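Side-chain contacts in dimethyl-sulfide monooxygenase (Hyphomicrobium sulfonivorans, PDB 6AK1), which catalyses the FMN-dependent, NADH-consuming oxidation of dimethyl sulfide to methanethiol and formaldehyde, the first step of dimethyl sulfide degradation: residues Phe10-Cys14 against Val15-Ser19; Met44-Arg48 against Gly49-Cys53; Thr259-Arg262 against Asn263-Glu266. All blocks are in the same frame, centred on the assembly; numbering follows the deposited sequence.

Contact 1 of 3, residues Phe10-Cys14 against Val15-Ser19; sequences FDMTC and VSHQS
The imidazole of His17 folds back over the end of strand 6-12, where Phe10, Asp11 and Met12 meet it in turn. This is the turn by which the first barrel strand of a luciferase-like TIM barrel passes into its loop. From CB the ring leaves with CG anti to the backbone N (chi1 -176°), and His17 CG lies 3.7 Å from Met12 CB. That methylene sits over the centre of one imidazole face as a CH-pi contact, while Gln18 CG lies over the opposite face. On one flank of the ring, His17 CD2 comes 3.5 Å from Met12 SD, an oblique sulfur-aromatic approach. His17 NE2 passes Phe10 CE2 and CZ at 3.6 Å each. At the tip, His17 CE1 stands over one face of the Phe10 ring, offset toward its rim, 3.3 Å from Phe10 CE2. The planes of the Phe10 and His17 rings are inclined at 48°, neither stacked nor edge-to-face. CE1 also nears Asp11 O. On the remaining flank His17 ND1 bonds to a water at 2.7 Å, which donates to Phe10 O. Asp11 turns its carboxylate elsewhere, to Tyr38 OH and to Met12 N. Met12 lies near Asp58, which probably binds FMN. The buried imidazole is probably fixed in rotation by the methylene groups over its two faces and the water at ND1.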
# COMPACT_ATOMS: atom_id res chain seq x y z
N PHE A 10 0.95 -8.63 -0.60
CA PHE A 10 0.23 -7.81 0.36
C PHE A 10 0.39 -8.45 1.73
O PHE A 10 0.08 -9.65 1.90
CB PHE A 10 -1.24 -7.71 -0.07
CG PHE A 10 -2.05 -6.65 0.63
CD1 PHE A 10 -1.54 -5.38 0.85
CD2 PHE A 10 -3.35 -6.93 1.03
CE1 PHE A 10 -2.32 -4.41 1.49
CE2 PHE A 10 -4.14 -5.96 1.66
CZ PHE A 10 -3.62 -4.70 1.89
N ASP A 11 0.89 -7.69 2.69
CA ASP A 11 1.12 -8.18 4.05
C ASP A 11 0.86 -7.02 5.02
O ASP A 11 0.52 -5.91 4.62
CB ASP A 11 2.54 -8.76 4.19
CG ASP A 11 2.63 -9.89 5.23
OD1 ASP A 11 1.98 -9.83 6.29
OD2 ASP A 11 3.40 -10.84 5.02
N MET A 12 1.02 -7.30 6.31
CA MET A 12 0.81 -6.30 7.34
C MET A 12 1.57 -6.80 8.56
O MET A 12 1.76 -8.00 8.71
CB MET A 12 -0.69 -6.10 7.63
CG MET A 12 -1.03 -5.08 8.71
SD MET A 12 -2.81 -4.67 8.74
CE MET A 12 -2.95 -4.00 10.38
N THR A 13 2.03 -5.89 9.42
CA THR A 13 2.86 -6.32 10.54
C THR A 13 1.98 -6.81 11.70
O THR A 13 2.02 -6.30 12.82
CB THR A 13 3.80 -5.20 10.99
OG1 THR A 13 4.27 -4.46 9.86
CG2 THR A 13 5.00 -5.80 11.74
N CYS A 14 1.16 -7.81 11.38
CA CYS A 14 0.18 -8.37 12.31
C CYS A 14 -0.10 -9.81 11.91
O CYS A 14 0.46 -10.32 10.94
CB CYS A 14 -1.11 -7.55 12.31
SG CYS A 14 -2.04 -7.71 10.77
N VAL A 15 -1.01 -10.47 12.64
CA VAL A 15 -1.26 -11.90 12.42
C VAL A 15 -2.37 -12.11 11.39
O VAL A 15 -2.12 -12.63 10.30
CB VAL A 15 -1.60 -12.60 13.75
CG1 VAL A 15 -1.90 -14.08 13.51
CG2 VAL A 15 -0.45 -12.43 14.77
N SER A 16 -3.60 -11.73 11.72
CA SER A 16 -4.73 -11.88 10.80
C SER A 16 -4.93 -10.56 10.05
O SER A 16 -5.28 -9.54 10.65
CB SER A 16 -5.99 -12.28 11.54
OG SER A 16 -5.86 -13.57 12.13
N HIS A 17 -4.73 -10.59 8.73
CA HIS A 17 -4.76 -9.39 7.91
C HIS A 17 -6.05 -9.33 7.11
O HIS A 17 -6.94 -8.53 7.41
CB HIS A 17 -3.54 -9.36 6.98
CG HIS A 17 -3.43 -8.13 6.15
ND1 HIS A 17 -2.65 -8.07 5.01
CD2 HIS A 17 -3.98 -6.90 6.30
CE1 HIS A 17 -2.74 -6.86 4.48
NE2 HIS A 17 -3.53 -6.13 5.24
N GLN A 18 -6.13 -10.14 6.06
CA GLN A 18 -7.32 -10.25 5.23
C GLN A 18 -8.11 -11.54 5.48
O GLN A 18 -9.19 -11.70 4.91
CB GLN A 18 -6.95 -10.14 3.75
CG GLN A 18 -6.25 -8.85 3.37
CD GLN A 18 -7.16 -7.61 3.49
OE1 GLN A 18 -6.86 -6.67 4.22
NE2 GLN A 18 -8.26 -7.62 2.75
N SER A 19 -7.61 -12.45 6.32
CA SER A 19 -8.25 -13.74 6.58
C SER A 19 -8.34 -14.00 8.08
O SER A 19 -7.42 -13.65 8.83
CB SER A 19 -7.48 -14.89 5.92
OG SER A 19 -7.59 -14.84 4.51
O HOH W 1 -2.33 -9.91 3.10

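Contact 2 of 3, residues Met44-Arg48 against Gly49-Cys53; sequences MELER and GCFDC
Leu46 and Phe51 meet across the C-terminal turn of helix 36-48, which ends in a Schellman motif with Cys50, at positive phi, as its C-prime residue. The backbone bonds come first. Phe51 N reaches back to Leu46 O at 3.0 Å and Cys50 N to Glu47 O at 3.0 Å. Gly49 N adds a weak bond to Leu46 O, which therefore serves two donors.

The apolar contact closes the same turn. Leu46 CG is anti to its carbonyl carbon (chi1 -68°), which brings Leu46 CD2 to 3.7 Å from Phe51 CD2, an oblique approach to the ring. Phe51 CB lies 4.1 Å from Leu46 CB, and Leu46 CD1 reaches as far as Cys53 O at 4.2 Å. Beyond the turn, Val405 and Ile409 of helix 403-418 touch Leu46 and Phe51 respectively.

The charged contact lies within the helix, one turn apart. Arg48 grips Glu45 side-on: Arg48 NE bonds to Glu45 OE1 and Arg48 NH2 to Glu45 OE2, each at 2.9 Å and nearly straight. Both acceptors lie in the guanidinium plane, yet that plane is tilted against the carboxylate: OE1 is met from above it and OE2 on its syn side, also out of plane. A bend at chi3 (74°) swings the guanidinium round to this position. Each partner is also tied to helix 403-418, Arg48 NH2 by a salt bridge to Asp410 and Glu45 OE2 by a bond to Thr406. Glu47 turns to the backbone amides of Glu97, His98 and Val99. The carboxylates of Glu45 and Asp410 probably balance the charge of Arg48, while the Schellman amides of Cys50 and Phe51 satisfy the carbonyls of Glu47 and Leu46 before the chain enters strand 53-57.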
# COMPACT_ATOMS: atom_id res chain seq x y z
N MET A 44 13.38 -12.35 0.76
CA MET A 44 14.19 -13.18 -0.11
C MET A 44 13.32 -14.07 -0.99
O MET A 44 13.62 -14.27 -2.17
CB MET A 44 15.15 -14.03 0.71
CG MET A 44 16.18 -13.22 1.48
SD MET A 44 17.52 -14.27 2.09
CE MET A 44 16.77 -14.99 3.53
N GLU A 45 12.23 -14.61 -0.43
CA GLU A 45 11.33 -15.47 -1.18
C GLU A 45 10.63 -14.70 -2.30
O GLU A 45 10.39 -15.26 -3.37
CB GLU A 45 10.32 -16.11 -0.23
CG GLU A 45 9.22 -16.90 -0.91
CD GLU A 45 9.69 -18.27 -1.43
OE1 GLU A 45 10.91 -18.48 -1.54
OE2 GLU A 45 8.82 -19.13 -1.73
N LEU A 46 10.32 -13.41 -2.08
CA LEU A 46 9.78 -12.58 -3.15
C LEU A 46 10.75 -12.42 -4.31
O LEU A 46 10.31 -12.32 -5.46
CB LEU A 46 9.36 -11.21 -2.61
CG LEU A 46 8.16 -11.16 -1.65
CD1 LEU A 46 7.69 -9.75 -1.46
CD2 LEU A 46 7.02 -12.00 -2.17
N GLU A 47 12.07 -12.38 -4.05
CA GLU A 47 13.00 -12.22 -5.17
C GLU A 47 13.20 -13.51 -5.94
O GLU A 47 13.46 -13.47 -7.14
CB GLU A 47 14.36 -11.68 -4.68
CG GLU A 47 14.26 -10.27 -4.19
CD GLU A 47 15.55 -9.48 -4.28
OE1 GLU A 47 16.66 -10.05 -4.14
OE2 GLU A 47 15.45 -8.25 -4.48
N ARG A 48 13.07 -14.66 -5.28
CA ARG A 48 13.08 -15.93 -6.00
C ARG A 48 12.01 -15.95 -7.10
O ARG A 48 12.21 -16.58 -8.14
CB ARG A 48 12.88 -17.09 -5.02
CG ARG A 48 12.94 -18.48 -5.66
CD ARG A 48 12.81 -19.59 -4.64
NE ARG A 48 11.47 -19.77 -4.10
CZ ARG A 48 10.54 -20.57 -4.63
NH1 ARG A 48 10.81 -21.25 -5.74
NH2 ARG A 48 9.35 -20.69 -4.06
N GLY A 49 10.90 -15.25 -6.89
CA GLY A 49 9.85 -15.14 -7.88
C GLY A 49 9.80 -13.83 -8.63
O GLY A 49 8.84 -13.61 -9.37
N CYS A 50 10.78 -12.94 -8.43
CA CYS A 50 10.87 -11.64 -9.12
C CYS A 50 9.61 -10.79 -8.92
O CYS A 50 9.18 -10.05 -9.82
CB CYS A 50 11.17 -11.82 -10.61
SG CYS A 50 12.82 -12.47 -11.01
N PHE A 51 9.00 -10.89 -7.74
CA PHE A 51 7.90 -10.00 -7.39
C PHE A 51 8.37 -8.55 -7.40
O PHE A 51 9.52 -8.24 -7.06
CB PHE A 51 7.33 -10.35 -6.01
CG PHE A 51 6.22 -11.38 -6.04
CD1 PHE A 51 6.31 -12.53 -6.82
CD2 PHE A 51 5.08 -11.19 -5.26
CE1 PHE A 51 5.29 -13.46 -6.82
CE2 PHE A 51 4.05 -12.13 -5.26
CZ PHE A 51 4.15 -13.28 -6.03
N ASP A 52 7.46 -7.64 -7.76
CA ASP A 52 7.83 -6.23 -7.80
C ASP A 52 8.00 -5.64 -6.41
O ASP A 52 8.92 -4.84 -6.18
CB ASP A 52 6.80 -5.45 -8.60
CG ASP A 52 6.86 -5.79 -10.09
OD1 ASP A 52 6.16 -6.75 -10.50
OD2 ASP A 52 7.63 -5.13 -10.83
N CYS A 53 7.14 -6.01 -5.45
CA CYS A 53 7.04 -5.19 -4.25
C CYS A 53 6.38 -5.97 -3.12
O CYS A 53 5.48 -6.78 -3.35
CB CYS A 53 6.26 -3.90 -4.57
SG CYS A 53 6.23 -2.67 -3.24

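Contact 3 of 3, residues Thr259-Arg262 against Asn263-Glu266; sequences TDIR and NQAE
Asn263 packs back on Thr259 one turn earlier in helix 251-267, the helix of the beta-alpha-beta unit that links barrel strands 243-246 and 276-284. The two side chains run side by side, with Thr259 CG2 3.8 Å from Asn263 ND2. A single water joins amide to carboxylate: it accepts from Asn263 ND2 at 3.0 Å and donates to Asp260 OD1 at 2.9 Å, an oxygen that also takes a hydrogen bond from Gln256 NE2. Asn263 N donates to Thr259 O at 2.9 Å, and Gln264 N, Ala265 N and Glu266 N continue the series of i+4 amides to i carbonyls. A bend at chi2 (146°) lays the amide carbon CD of Gln264 3.4 Å from Asp260 O, and the side chain touches Ser234 and Ala238 of helix 232-240. Shortening Gln264 to an alanine is likely to open a gap against Ser234 and Ala238 and to uncover Asp260 O. Ile261, on the buried side, touches Met244 and Ile246 of one strand and Ile277 of the other. Further out, Arg262 NH2 bonds to Gly390 O and forms a salt bridge with Asp392, while Arg272 NH1 hydrogen-bonds to Asn263 OD1 and forms a salt bridge with Glu266 OE1.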
# COMPACT_ATOMS: atom_id res chain seq x y z
N THR A 259 -11.13 2.37 -16.09
CA THR A 259 -11.40 3.41 -17.09
C THR A 259 -11.62 4.76 -16.42
O THR A 259 -11.08 5.78 -16.87
CB THR A 259 -12.62 3.02 -17.94
OG1 THR A 259 -12.34 1.80 -18.65
CG2 THR A 259 -12.97 4.12 -18.93
N ASP A 260 -12.40 4.79 -15.32
CA ASP A 260 -12.62 6.04 -14.59
C ASP A 260 -11.32 6.61 -14.01
O ASP A 260 -11.07 7.82 -14.11
CB ASP A 260 -13.65 5.84 -13.48
CG ASP A 260 -15.08 5.76 -14.01
OD1 ASP A 260 -15.29 6.08 -15.21
OD2 ASP A 260 -16.00 5.39 -13.24
N ILE A 261 -10.49 5.75 -13.40
CA ILE A 261 -9.25 6.23 -12.80
C ILE A 261 -8.36 6.86 -13.86
O ILE A 261 -7.78 7.93 -13.65
CB ILE A 261 -8.53 5.09 -12.05
CG1 ILE A 261 -9.18 4.84 -10.69
CG2 ILE A 261 -7.03 5.36 -11.92
CD1 ILE A 261 -8.86 3.48 -10.10
N ARG A 262 -8.25 6.22 -15.03
CA ARG A 262 -7.39 6.76 -16.08
C ARG A 262 -8.00 8.00 -16.73
O ARG A 262 -7.25 8.86 -17.23
CB ARG A 262 -7.08 5.67 -17.12
CG ARG A 262 -6.38 4.43 -16.53
CD ARG A 262 -5.79 3.49 -17.59
NE ARG A 262 -5.57 2.15 -17.05
CZ ARG A 262 -4.51 1.78 -16.34
NH1 ARG A 262 -3.54 2.65 -16.07
NH2 ARG A 262 -4.42 0.53 -15.89
N ASN A 263 -9.33 8.14 -16.73
CA ASN A 263 -9.94 9.41 -17.11
C ASN A 263 -9.54 10.51 -16.13
O ASN A 263 -9.17 11.62 -16.53
CB ASN A 263 -11.47 9.29 -17.17
CG ASN A 263 -11.94 8.36 -18.29
OD1 ASN A 263 -11.22 8.09 -19.25
ND2 ASN A 263 -13.18 7.88 -18.17
N GLN A 264 -9.61 10.21 -14.83
CA GLN A 264 -9.23 11.18 -13.81
C GLN A 264 -7.74 11.52 -13.88
O GLN A 264 -7.36 12.66 -13.60
CB GLN A 264 -9.62 10.64 -12.42
CG GLN A 264 -11.13 10.79 -12.11
CD GLN A 264 -11.72 9.65 -11.26
OE1 GLN A 264 -11.01 8.94 -10.55
NE2 GLN A 264 -13.04 9.48 -11.34
N ALA A 265 -6.89 10.57 -14.28
CA ALA A 265 -5.47 10.89 -14.41
C ALA A 265 -5.26 11.93 -15.49
O ALA A 265 -4.56 12.93 -15.28
CB ALA A 265 -4.67 9.62 -14.71
N GLU A 266 -5.88 11.73 -16.66
CA GLU A 266 -5.80 12.71 -17.74
C GLU A 266 -6.40 14.05 -17.32
O GLU A 266 -5.87 15.11 -17.67
CB GLU A 266 -6.50 12.16 -18.97
CG GLU A 266 -5.68 11.14 -19.72
CD GLU A 266 -6.25 10.85 -21.09
OE1 GLU A 266 -7.43 10.46 -21.17
OE2 GLU A 266 -5.51 11.05 -22.09
O HOH W 2 -14.94 8.90 -15.95

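From the N terminus, contact 1 comes first, turning the chain out of strand 6-12 into the loop that leads to helix 36-48. Contact 2 then ends that helix and brings the chain into strand 53-57, which pairs in parallel with strand 6-12; the two contacts mark successive turns of one strand-helix-strand passage, their centres about 18 Å apart. Contact 3 follows some two hundred residues later and closes no loop, lying within helix 251-267. Its centre is about 30 Å from those of the others, and across the chain's centre from contact 1. All run in series, none nested or crossing; strands 6-12 and 53-57, flanking contacts 1 and 2, and 243-246 and 276-284, flanking contact 3, share the barrel's curled sheet.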